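Local coordinates for protein spermidine synthase (Corynebacterium glutamicum ATCC 13032, PDB 3GJY) that probably makes spermidine by transferring an aminopropyl group from decarboxylated S-adenosylmethionine to putrescine, as spermidine synthases do, at residues E67-Y70 / M71-I74; M150-E153 / S154-P157; L125-L128 / S129-F133; A80-D83 / A84-A88. One frame throughout, in Å; residues are numbered along the deposited sequence.

How the interactions relate
All four are local contacts, each within a helix or at its end. Interactions 1 and 4 share helix 69-85: interaction 1 covers its start and interaction 4 its end, with centres about 19 Å apart. Interaction 1 lies nearest the centre of the chain and is partly buried, with none of its touching residues exposed; its packing is selenium and aromatic. Interaction 4 is more open to solvent and pairs a histidine with a phenylalanine. Interactions 2 and 3 lie where helices 148-153 and 123-132 end; in both an aromatic side chain folds back on the last turn. Interaction 3 also has a bound formic acid and a possible water bridge between opposite charges.

Interaction 1 (E67-Y70 / M71-I74); sequences EFEY and MRWI
Tyr70 has CG between its backbone N and carbonyl carbon (chi1 81°), and Met71, a selenomethionine, has CG anti to its carbonyl carbon (chi1 -68°) with an extended chain beyond it. These torsions lay the two side chains side by side. Met71 CG sits over one face of the Tyr70 ring, 4.0 Å from its centroid, in a CH-pi contact. Met71 SE approaches the same ring obliquely, 5.5 Å from the centroid, as a Met-aromatic contact. Met71 CE packs on Tyr70 OH at 3.5 Å. The phenol oxygen is hydrogen-bonded to Asp166 OD2. At the edge of the ring, Ile74 CD1 lies in plane, 3.8 Å from Tyr70 CD1.

This is the start of helix 69-85, which joins two sheets: Phe68 touches strand 53-59 of the N-terminal sheet, and Tyr70, Trp73 and Ile74 lie on Ile241 of the central sheet. Phe68, at the N-cap, accepts through O from Arg72 N at 3.2 Å and, weakly, from Met71 N. Glu69 O takes the next helical bond, from Trp73 N at 3.0 Å, and also lies over one face of the indole. The Glu69 and Arg72 side chains run side by side, carboxylate and guanidinium planes 47° apart. Glu69 OE1, 4.4 Å from Arg72 NE, lies well out of the guanidinium plane, so any attraction is probably of charge alone. Glu69 OE2 is hydrogen-bonded to Gly268 N.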
# COMPACT_ATOMS: atom_id res chain seq x y z
N GLU A 67 -0.46 3.17 13.64
CA GLU A 67 -1.68 3.86 14.08
C GLU A 67 -2.70 4.11 12.99
O GLU A 67 -3.89 4.29 13.25
CB GLU A 67 -1.38 5.13 14.89
CG GLU A 67 -0.97 4.73 16.31
CD GLU A 67 -0.73 5.88 17.25
OE1 GLU A 67 -1.25 7.00 17.02
OE2 GLU A 67 -0.00 5.63 18.24
N PHE A 68 -2.24 4.08 11.75
CA PHE A 68 -3.09 4.21 10.59
C PHE A 68 -3.77 2.89 10.31
O PHE A 68 -3.09 1.89 10.10
CB PHE A 68 -2.29 4.68 9.35
CG PHE A 68 -2.07 6.16 9.33
CD1 PHE A 68 -1.21 6.76 10.24
CD2 PHE A 68 -2.78 6.97 8.44
CE1 PHE A 68 -1.07 8.14 10.29
CE2 PHE A 68 -2.63 8.37 8.48
CZ PHE A 68 -1.74 8.95 9.39
N GLU A 69 -5.10 2.89 10.33
CA GLU A 69 -5.86 1.65 10.16
C GLU A 69 -5.51 0.92 8.88
O GLU A 69 -5.29 -0.29 8.88
CB GLU A 69 -7.38 1.89 10.23
CG GLU A 69 -7.83 2.57 11.55
CD GLU A 69 -7.69 1.68 12.77
OE1 GLU A 69 -7.68 0.45 12.63
OE2 GLU A 69 -7.59 2.23 13.89
N TYR A 70 -5.45 1.65 7.77
CA TYR A 70 -5.22 0.95 6.51
C TYR A 70 -3.85 0.29 6.49
O TYR A 70 -3.66 -0.70 5.79
CB TYR A 70 -5.37 1.89 5.29
CG TYR A 70 -4.15 2.74 4.99
CD1 TYR A 70 -3.09 2.24 4.20
CD2 TYR A 70 -4.06 4.05 5.43
CE1 TYR A 70 -1.97 3.00 3.91
CE2 TYR A 70 -2.95 4.85 5.13
CZ TYR A 70 -1.90 4.31 4.39
OH TYR A 70 -0.81 5.08 4.08
N MSE A 71 -2.87 0.84 7.22
CA MSE A 71 -1.53 0.19 7.31
C MSE A 71 -1.61 -1.11 8.07
O MSE A 71 -1.00 -2.11 7.67
CB MSE A 71 -0.52 1.13 7.98
CG MSE A 71 -0.15 2.36 7.18
SE MSE A 71 1.35 3.26 7.98
CE MSE A 71 1.32 4.81 6.85
N ARG A 72 -2.44 -1.11 9.13
CA ARG A 72 -2.68 -2.36 9.85
C ARG A 72 -3.33 -3.40 8.92
O ARG A 72 -3.01 -4.61 9.02
CB ARG A 72 -3.61 -2.11 11.04
CG ARG A 72 -3.00 -1.16 12.05
CD ARG A 72 -4.00 -0.83 13.15
NE ARG A 72 -4.28 -1.96 14.02
CZ ARG A 72 -3.62 -2.22 15.15
NH1 ARG A 72 -2.62 -1.44 15.56
NH2 ARG A 72 -3.96 -3.26 15.87
N TRP A 73 -4.24 -2.94 8.06
CA TRP A 73 -4.93 -3.87 7.14
C TRP A 73 -3.99 -4.45 6.10
O TRP A 73 -4.02 -5.65 5.82
CB TRP A 73 -6.13 -3.19 6.48
CG TRP A 73 -7.10 -2.62 7.48
CD1 TRP A 73 -7.20 -2.92 8.82
CD2 TRP A 73 -8.11 -1.67 7.20
NE1 TRP A 73 -8.20 -2.17 9.41
CE2 TRP A 73 -8.79 -1.40 8.43
CE3 TRP A 73 -8.53 -1.01 6.04
CZ2 TRP A 73 -9.84 -0.48 8.52
CZ3 TRP A 73 -9.61 -0.09 6.13
CH2 TRP A 73 -10.24 0.15 7.36
N ILE A 74 -3.13 -3.59 5.53
CA ILE A 74 -2.08 -4.08 4.61
C ILE A 74 -1.19 -5.10 5.36
O ILE A 74 -0.87 -6.17 4.82
CB ILE A 74 -1.25 -2.94 4.03
CG1 ILE A 74 -2.13 -2.11 3.09
CG2 ILE A 74 -0.03 -3.49 3.28
CD1 ILE A 74 -1.48 -0.79 2.67

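Interaction 2 (M150-E153 / S154-P157); sequences MVAE and SFTP
Ala152 CA stands over the centre of the Phe155 ring, 3.5 Å from its centroid and 7° off the ring normal. This is a close CH-pi contact. Ala152 CB reaches the far part of the ring, 3.8 Å from Phe155 CE2. Val151 CG1 meets Phe155 CE1 at 4.0 Å, with the two side chains crossing at a slant. The ring therefore lies flat against the last turn of the helix. Its CG is anti to the carbonyl carbon (chi1 -73°), which turns the ring back toward Ala152.

The backbone holds this turn in place. Phe155 N donates to Ala152 O at 3.0 Å. Ser154 N is shared between two acceptors, Met150 O at 3.2 Å and Val151 O at 3.0 Å. A water donates to Met150 O at 2.8 Å; its link to Ser154 OG rests on one of two conformers and is doubtful.

Farther out, Phe155 packs on Arg160 and Ile163 of strand 160-165, and Ala152 touches Phe182 of helix 180-189. Arg188 NE is hydrogen-bonded to Phe155 O. The Glu153 carboxylate turns to Arg149 in a salt bridge. The change from i+4 to i+3 bonding, with Phe155 leaving helical backbone angles, marks the C-terminal end of helix 148-153, where the chain passes to strand 160-165 of the central sheet in the Rossmann-like fold shared with AdoMet-dependent methyltransferases.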
# COMPACT_ATOMS: atom_id res chain seq x y z
N MSE A 150 6.82 5.22 -13.79
CA MSE A 150 7.92 4.90 -14.69
C MSE A 150 8.74 3.72 -14.18
O MSE A 150 9.16 2.87 -14.96
CB MSE A 150 8.79 6.13 -14.98
CG MSE A 150 8.04 7.17 -15.74
SE MSE A 150 7.56 6.52 -17.52
CE MSE A 150 9.35 6.58 -18.27
N VAL A 151 8.93 3.64 -12.86
CA VAL A 151 9.68 2.50 -12.32
C VAL A 151 8.90 1.20 -12.63
O VAL A 151 9.52 0.21 -13.04
CB VAL A 151 9.94 2.68 -10.81
CG1 VAL A 151 10.49 1.40 -10.19
CG2 VAL A 151 10.93 3.82 -10.60
N ALA A 152 7.58 1.22 -12.46
CA ALA A 152 6.79 0.02 -12.76
C ALA A 152 6.93 -0.38 -14.22
O ALA A 152 7.07 -1.57 -14.53
CB ALA A 152 5.31 0.21 -12.36
N GLU A 153 6.94 0.61 -15.11
CA GLU A 153 7.09 0.28 -16.54
C GLU A 153 8.41 -0.40 -16.84
O GLU A 153 8.49 -1.16 -17.83
CB GLU A 153 7.01 1.55 -17.39
CG GLU A 153 5.62 2.15 -17.36
CD GLU A 153 5.44 3.36 -18.25
OE1 GLU A 153 6.35 3.65 -19.06
OE2 GLU A 153 4.39 4.02 -18.13
N SER A 154 9.43 -0.14 -16.01
CA SER A 154 10.72 -0.79 -16.25
C SER A 154 10.95 -2.10 -15.49
O SER A 154 12.00 -2.71 -15.63
CB SER A 154 11.88 0.18 -16.03
OG SER A 154 12.07 0.98 -17.19
N PHE A 155 9.94 -2.56 -14.71
CA PHE A 155 10.10 -3.83 -14.02
C PHE A 155 10.49 -4.92 -15.03
O PHE A 155 9.85 -5.06 -16.08
CB PHE A 155 8.77 -4.30 -13.39
CG PHE A 155 8.31 -3.54 -12.15
CD1 PHE A 155 9.18 -2.82 -11.33
CD2 PHE A 155 6.97 -3.61 -11.81
CE1 PHE A 155 8.69 -2.16 -10.18
CE2 PHE A 155 6.48 -2.96 -10.68
CZ PHE A 155 7.34 -2.24 -9.87
N THR A 156 11.49 -5.72 -14.66
CA THR A 156 11.82 -6.92 -15.43
C THR A 156 11.11 -8.15 -14.78
O THR A 156 10.60 -8.10 -13.65
CB THR A 156 13.33 -7.14 -15.47
OG1 THR A 156 13.83 -7.27 -14.14
CG2 THR A 156 14.04 -5.98 -16.14
N PRO A 157 11.06 -9.27 -15.50
CA PRO A 157 10.30 -10.40 -14.96
C PRO A 157 10.79 -10.96 -13.65
O PRO A 157 11.99 -11.12 -13.42
CB PRO A 157 10.39 -11.45 -16.07
CG PRO A 157 10.55 -10.65 -17.29
CD PRO A 157 11.49 -9.53 -16.89
O HOH W 1 10.54 3.24 -17.33

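Interaction 3 (L125-L128 / S129-F133); sequences LARL and SREWF. With FMT (formic acid), chain B.
From Leu125 to Trp132 the backbone keeps regular i to i+4 bonds, such as Trp132 N to Leu128 O at 2.8 Å, and Phe133 is the first residue to leave helical angles. Helix 123-132 joins parallel strands 115-120 and 141-145 in a beta-alpha-beta unit.

Phe133 folds back over the last turn, with CG anti to its carbonyl carbon (chi1 -53°). Leu128 O lies over the centre of one face of its ring. Leu125 CD1 comes in plane at the ring edge, 3.9 Å from Phe133 CE2, and these two side chains cross at about a right angle. Leu128 CB touches Phe133 CZ, while Leu128 CD2 packs on the indole of Trp132, 3.8 Å from CE3. Ile34, Leu36, Ile48 and Ile50 of the N-terminal antiparallel sheet extend this apolar face.

The direct salt bridge of Arg127 is from NH2 to Glu124 OE2. Glu131, one turn on, is reached through a water that accepts from Arg127 NH1 in the guanidinium plane and donates to Glu131 OE2 at 2.7 Å. This bridge holds for one of two Glu131 conformers and is doubtful as a constant feature.

Ser129 OG lies 2.9 Å from Leu125 O and 2.8 Å from O1 of a bound formic acid, probably from the crystallisation liquor. Its one proton can serve either acceptor, and which it serves is not settled. Leu125 CG lies 3.4 Å from the same formic acid O1. The small molecule thus meets a hydroxyl and an apolar side chain together, which is consistent with a spot that accepts a small polar molecule, though it is no evidence of a biological ligand.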
# COMPACT_ATOMS: atom_id res chain seq x y z
N LEU A 125 11.30 14.40 1.26
CA LEU A 125 10.68 13.40 2.10
C LEU A 125 11.59 12.17 2.22
O LEU A 125 11.73 11.61 3.31
CB LEU A 125 9.30 12.97 1.59
CG LEU A 125 8.57 11.95 2.45
CD1 LEU A 125 8.40 12.47 3.91
CD2 LEU A 125 7.20 11.73 1.82
N ALA A 126 12.22 11.76 1.11
CA ALA A 126 13.18 10.67 1.15
C ALA A 126 14.33 10.95 2.11
O ALA A 126 14.72 10.06 2.90
CB ALA A 126 13.69 10.38 -0.30
N ARG A 127 14.86 12.18 2.08
CA ARG A 127 15.99 12.53 2.95
C ARG A 127 15.56 12.52 4.43
O ARG A 127 16.26 11.95 5.28
CB ARG A 127 16.52 13.92 2.55
CG ARG A 127 17.82 14.28 3.25
CD ARG A 127 18.23 15.72 2.98
NE ARG A 127 17.34 16.68 3.61
CZ ARG A 127 17.41 17.05 4.89
NH1 ARG A 127 18.33 16.53 5.69
NH2 ARG A 127 16.55 17.95 5.37
N LEU A 128 14.39 13.12 4.74
CA LEU A 128 13.88 13.11 6.12
C LEU A 128 13.62 11.69 6.62
O LEU A 128 13.85 11.39 7.77
CB LEU A 128 12.57 13.93 6.24
CG LEU A 128 12.76 15.43 6.10
CD1 LEU A 128 11.38 16.12 6.05
CD2 LEU A 128 13.59 15.98 7.25
N SER A 129 13.12 10.81 5.73
CA SER A 129 12.87 9.43 6.12
C SER A 129 14.15 8.74 6.56
O SER A 129 14.21 8.11 7.64
CB SER A 129 12.22 8.61 5.01
OG SER A 129 10.94 9.14 4.66
N ARG A 130 15.21 8.88 5.74
CA ARG A 130 16.49 8.25 6.09
C ARG A 130 17.08 8.84 7.38
O ARG A 130 17.62 8.08 8.20
CB ARG A 130 17.47 8.42 4.92
CG ARG A 130 18.88 7.86 5.12
CD ARG A 130 18.93 6.38 5.45
NE ARG A 130 18.46 5.55 4.33
CZ ARG A 130 18.11 4.28 4.45
NH1 ARG A 130 18.08 3.71 5.65
NH2 ARG A 130 17.71 3.59 3.36
N GLU A 131 16.93 10.15 7.58
CA GLU A 131 17.55 10.80 8.74
C GLU A 131 16.76 10.55 10.02
O GLU A 131 17.34 10.26 11.07
CB GLU A 131 17.69 12.32 8.51
CG GLU A 131 18.64 12.77 7.39
CD GLU A 131 20.09 12.40 7.58
OE1 GLU A 131 20.50 12.00 8.71
OE2 GLU A 131 20.82 12.52 6.56
N TRP A 132 15.42 10.64 9.95
CA TRP A 132 14.60 10.78 11.16
C TRP A 132 13.51 9.76 11.38
O TRP A 132 12.96 9.71 12.48
CB TRP A 132 13.93 12.18 11.16
CG TRP A 132 14.83 13.29 11.61
CD1 TRP A 132 16.05 13.18 12.21
CD2 TRP A 132 14.54 14.70 11.52
NE1 TRP A 132 16.54 14.44 12.53
CE2 TRP A 132 15.65 15.38 12.10
CE3 TRP A 132 13.46 15.43 11.05
CZ2 TRP A 132 15.69 16.79 12.19
CZ3 TRP A 132 13.50 16.84 11.12
CH2 TRP A 132 14.61 17.48 11.70
N PHE A 133 13.13 9.00 10.36
CA PHE A 133 11.97 8.14 10.51
C PHE A 133 12.29 6.69 10.86
O PHE A 133 11.45 5.79 10.73
CB PHE A 133 10.93 8.27 9.38
CG PHE A 133 10.47 9.70 9.10
CD1 PHE A 133 10.53 10.72 10.07
CD2 PHE A 133 10.01 10.01 7.81
CE1 PHE A 133 10.11 12.05 9.76
CE2 PHE A 133 9.58 11.31 7.48
CZ PHE A 133 9.65 12.34 8.46
C FMT B . 8.23 8.33 1.90
O1 FMT B . 9.22 8.61 2.57
O2 FMT B . 8.19 7.47 1.02
O HOH W 2 20.73 14.91 5.29

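Interaction 4 (A80-D83 / A84-A88); sequences AFID and AHQDA
The aromatic contact pairs Phe81 with His85, one turn on. The edge of the imidazole points at the face of the Phe81 ring, so the pair is T-shaped, with centroids 4.8 Å apart and planes at 62°. His85 CD2 stands over the centre of the Phe81 ring, 3.7 Å from Phe81 CD1. Phe81 reaches this place because its CG is anti to the backbone N (chi1 -175°).

The apolar and amide contacts involve Gln86. Its CD lies in plane at the edge of the Phe81 ring, 3.9 Å from CE2, with the amide turned 88° to the ring. Gln86 OE1 rests 3.4 Å from Ile82 CG1; it is buried and has no polar partner in the model. Gln86 NE2, by contrast, donates a hydrogen bond to Asp161 O on strand 160-165. Ile82 and Gln86 both touch Val162 of that strand.

This is the C-terminal end of helix 69-85, packed against a strand of the central sheet of the Rossmann-like domain. Gln86 is the first residue to leave helical angles.

Among the backbone bonds, His85 N donates to Phe81 O at 2.9 Å, and Gln86 N donates to Ile82 O at 3.0 Å. Ala84 N donates to Ala80 O. A water donates to both Asp83 O and Gln86 O, at 2.8 Å each, and so bridges the last turn to the departing chain. Asp83 OD1 is hydrogen-bonded to the hydroxyl of Tyr111.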
# COMPACT_ATOMS: atom_id res chain seq x y z
N ALA A 80 -0.46 -12.54 6.01
CA ALA A 80 -1.16 -13.83 5.84
C ALA A 80 -0.72 -14.52 4.54
O ALA A 80 -0.48 -15.74 4.50
CB ALA A 80 -2.69 -13.63 5.90
N PHE A 81 -0.61 -13.73 3.48
CA PHE A 81 -0.24 -14.26 2.19
C PHE A 81 1.23 -14.70 2.19
O PHE A 81 1.55 -15.81 1.74
CB PHE A 81 -0.45 -13.18 1.13
CG PHE A 81 -0.20 -13.67 -0.28
CD1 PHE A 81 -1.26 -14.07 -1.08
CD2 PHE A 81 1.08 -13.76 -0.80
CE1 PHE A 81 -1.06 -14.50 -2.39
CE2 PHE A 81 1.29 -14.24 -2.10
CZ PHE A 81 0.20 -14.61 -2.88
N ILE A 82 2.14 -13.83 2.64
CA ILE A 82 3.56 -14.14 2.64
C ILE A 82 3.81 -15.40 3.49
O ILE A 82 4.58 -16.28 3.11
CB ILE A 82 4.38 -12.94 3.19
CG1 ILE A 82 4.31 -11.74 2.22
CG2 ILE A 82 5.85 -13.32 3.50
CD1 ILE A 82 4.67 -10.42 2.87
N ASP A 83 3.19 -15.44 4.66
CA ASP A 83 3.41 -16.58 5.56
C ASP A 83 2.96 -17.89 4.94
O ASP A 83 3.59 -18.93 5.15
CB ASP A 83 2.72 -16.35 6.90
CG ASP A 83 3.36 -15.23 7.71
OD1 ASP A 83 4.49 -14.77 7.36
OD2 ASP A 83 2.71 -14.82 8.69
N ALA A 84 1.86 -17.85 4.20
CA ALA A 84 1.34 -19.06 3.57
C ALA A 84 2.07 -19.48 2.31
O ALA A 84 2.14 -20.68 2.03
CB ALA A 84 -0.13 -18.88 3.28
N HIS A 85 2.58 -18.51 1.54
CA HIS A 85 2.98 -18.81 0.16
C HIS A 85 4.39 -18.49 -0.24
O HIS A 85 4.83 -18.97 -1.29
CB HIS A 85 2.06 -18.08 -0.81
CG HIS A 85 0.62 -18.40 -0.62
ND1 HIS A 85 0.12 -19.69 -0.69
CD2 HIS A 85 -0.44 -17.60 -0.34
CE1 HIS A 85 -1.19 -19.66 -0.50
NE2 HIS A 85 -1.56 -18.41 -0.28
N GLN A 86 5.10 -17.67 0.53
CA GLN A 86 6.39 -17.17 0.07
C GLN A 86 7.50 -17.45 1.06
O GLN A 86 7.25 -17.87 2.19
CB GLN A 86 6.30 -15.65 -0.25
CG GLN A 86 5.33 -15.40 -1.41
CD GLN A 86 5.15 -13.95 -1.71
OE1 GLN A 86 4.93 -13.16 -0.80
NE2 GLN A 86 5.19 -13.59 -2.98
N ASP A 87 8.73 -17.26 0.62
CA ASP A 87 9.91 -17.53 1.43
C ASP A 87 10.40 -16.19 1.99
O ASP A 87 11.01 -15.36 1.28
CB ASP A 87 10.96 -18.20 0.54
CG ASP A 87 12.22 -18.59 1.31
OD1 ASP A 87 12.39 -18.12 2.47
OD2 ASP A 87 13.03 -19.34 0.73
N ALA A 88 10.14 -15.97 3.28
CA ALA A 88 10.50 -14.72 3.93
C ALA A 88 11.99 -14.44 3.91
O ALA A 88 12.40 -13.27 4.00
CB ALA A 88 9.98 -14.72 5.39
O HOH W 3 5.57 -19.82 3.32